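Local coordinates for protein sialyltransferase 0160 (Photobacterium damselae, PDB 4R84) that probably transfers sialic acid from a CMP-activated donor to acceptor sugars, as a glycosyltransferase of the GT-B structural group, at residues A38-T43 against T111-V116. Numbering follows the deposited sequence.
Sequences ADVVET and TTLTVV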
loop_
_atom_site.group_PDB
_atom_site.type_symbol
_atom_site.label_atom_id
_atom_site.label_comp_id
_atom_site.label_asym_id
_atom_site.label_seq_id
_atom_site.Cartn_x
_atom_site.Cartn_y
_atom_site.Cartn_z
ATOM N N ALA A 38 14.383 -5.497 -23.092
ATOM C CA ALA A 38 13.555 -4.391 -22.656
ATOM C C ALA A 38 12.134 -4.592 -23.130
ATOM O O ALA A 38 11.912 -5.151 -24.206
ATOM C CB ALA A 38 14.113 -3.075 -23.184
ATOM N N ASP A 39 11.173 -4.131 -22.327
ATOM C CA ASP A 39 9.783 -4.053 -22.778
ATOM C C ASP A 39 9.568 -2.721 -23.482
ATOM O O ASP A 39 10.042 -1.690 -23.011
ATOM C CB ASP A 39 8.799 -4.181 -21.604
ATOM C CG ASP A 39 8.763 -5.581 -21.018
ATOM O OD1 ASP A 39 9.345 -6.506 -21.633
ATOM O OD2 ASP A 39 8.134 -5.759 -19.953
ATOM N N VAL A 40 8.883 -2.744 -24.620
ATOM C CA VAL A 40 8.527 -1.508 -25.306
ATOM C C VAL A 40 7.012 -1.463 -25.427
ATOM O O VAL A 40 6.382 -2.371 -25.989
ATOM C CB VAL A 40 9.203 -1.391 -26.700
ATOM C CG1 VAL A 40 9.009 0.017 -27.289
ATOM C CG2 VAL A 40 10.703 -1.723 -26.616
ATOM N N VAL A 41 6.411 -0.409 -24.879
ATOM C CA VAL A 41 4.975 -0.259 -24.939
ATOM C C VAL A 41 4.564 0.045 -26.370
ATOM O O VAL A 41 5.246 0.804 -27.055
ATOM C CB VAL A 41 4.496 0.858 -23.996
ATOM C CG1 VAL A 41 2.998 1.081 -24.148
ATOM C CG2 VAL A 41 4.848 0.470 -22.566
ATOM N N GLU A 42 3.480 -0.580 -26.815
ATOM C CA GLU A 42 2.925 -0.305 -28.154
ATOM C C GLU A 42 2.887 1.193 -28.450
ATOM O O GLU A 42 2.436 1.978 -27.624
ATOM C CB GLU A 42 1.512 -0.889 -28.275
ATOM C CG GLU A 42 1.464 -2.399 -28.277
ATOM C CD GLU A 42 0.080 -2.975 -28.519
ATOM O OE1 GLU A 42 -0.952 -2.274 -28.345
ATOM O OE2 GLU A 42 0.021 -4.155 -28.909
ATOM N N THR A 43 3.346 1.542 -29.651
ATOM C CA THR A 43 3.463 2.904 -30.207
ATOM C C THR A 43 4.640 3.722 -29.664
ATOM O O THR A 43 4.956 4.772 -30.224
ATOM C CB THR A 43 2.162 3.770 -30.023
ATOM O OG1 THR A 43 2.095 4.292 -28.694
ATOM C CG2 THR A 43 0.893 2.984 -30.369
ATOM N N THR A 111 20.058 -7.468 -28.479
ATOM C CA THR A 111 18.988 -6.805 -27.770
ATOM C C THR A 111 17.662 -7.471 -28.073
ATOM O O THR A 111 17.300 -7.645 -29.227
ATOM C CB THR A 111 18.910 -5.318 -28.137
ATOM O OG1 THR A 111 20.117 -4.662 -27.726
ATOM C CG2 THR A 111 17.705 -4.670 -27.455
ATOM N N THR A 112 16.933 -7.844 -27.032
ATOM C CA THR A 112 15.624 -8.443 -27.222
ATOM C C THR A 112 14.560 -7.486 -26.739
ATOM O O THR A 112 14.549 -7.118 -25.571
ATOM C CB THR A 112 15.501 -9.756 -26.472
ATOM O OG1 THR A 112 16.554 -10.619 -26.902
ATOM C CG2 THR A 112 14.149 -10.401 -26.737
ATOM N N LEU A 113 13.697 -7.060 -27.653
ATOM C CA LEU A 113 12.622 -6.148 -27.318
ATOM C C LEU A 113 11.303 -6.902 -27.299
ATOM O O LEU A 113 10.958 -7.572 -28.274
ATOM C CB LEU A 113 12.546 -5.000 -28.333
ATOM C CG LEU A 113 13.836 -4.187 -28.439
ATOM C CD1 LEU A 113 13.694 -3.033 -29.464
ATOM C CD2 LEU A 113 14.254 -3.691 -27.043
ATOM N N THR A 114 10.550 -6.778 -26.212
ATOM C CA THR A 114 9.231 -7.374 -26.164
ATOM C C THR A 114 8.198 -6.238 -26.228
ATOM O O THR A 114 8.214 -5.322 -25.409
ATOM C CB THR A 114 9.032 -8.237 -24.882
ATOM O OG1 THR A 114 10.011 -9.287 -24.856
ATOM C CG2 THR A 114 7.665 -8.885 -24.877
ATOM N N VAL A 115 7.340 -6.278 -27.237
ATOM C CA VAL A 115 6.271 -5.286 -27.368
ATOM C C VAL A 115 5.134 -5.668 -26.463
ATOM O O VAL A 115 4.630 -6.793 -26.532
ATOM C CB VAL A 115 5.789 -5.177 -28.826
ATOM C CG1 VAL A 115 4.553 -4.278 -28.934
ATOM C CG2 VAL A 115 6.923 -4.671 -29.709
ATOM N N VAL A 116 4.768 -4.743 -25.584
ATOM C CA VAL A 116 3.767 -5.018 -24.559
ATOM C C VAL A 116 2.625 -4.031 -24.628
ATOM O O VAL A 116 2.763 -2.923 -25.134
ATOM C CB VAL A 116 4.383 -4.984 -23.139
ATOM C CG1 VAL A 116 5.473 -6.057 -23.046
ATOM C CG2 VAL A 116 4.948 -3.612 -22.830
#
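A38 to E42 run alongside T112 to V116 as parallel neighbours, their short strand axes 4.5 Å apart at closest and inclined by 35°. Five backbone hydrogen bonds fix the register. A38 N donates to T112 O and V40 N to T114 O, while A38 O and V40 O accept from T114 N and V116 N; E42 N closes the ladder on V116 O, just past the last strand residue, V41. The V40 N to T114 O bond is 2.8 Å long and nearly straight at the hydrogen (169°). Four CA-H...O contacts fill in between, among them V115 CA to V40 O at 3.2 Å.

On the face carrying A38, V40, L113 and V115, L113 CD2 reaches A38 CB at 3.9 Å and V40 CG2 at 4.1 Å; Y46, F83 and A85 add to this apolar layer. The other face is more open. There D39 and T114 lie side by side, OD1 3.7 Å from T114 CB, and the D39 carboxylate carbon CG meets V116 CG1 at 3.9 Å. With CG anti to its carbonyl carbon (chi1 -68°), E42 sets its CG across V115 CG1 at 3.7 Å. Beyond, its OE2 accepts from the backbone N of L88 and forms a salt bridge with R196 NH2, while OE1 is hydrogen-bonded to N195 ND2.

The evidence thus separates three roles: main-chain bonds join the strands of this β-domain, which matches the PKD family in sequence; one face supplies an apolar layer; and E42, just past the strand's end, links through N195 and R196, immediately before strand 197-204, to the Rossmann-type part.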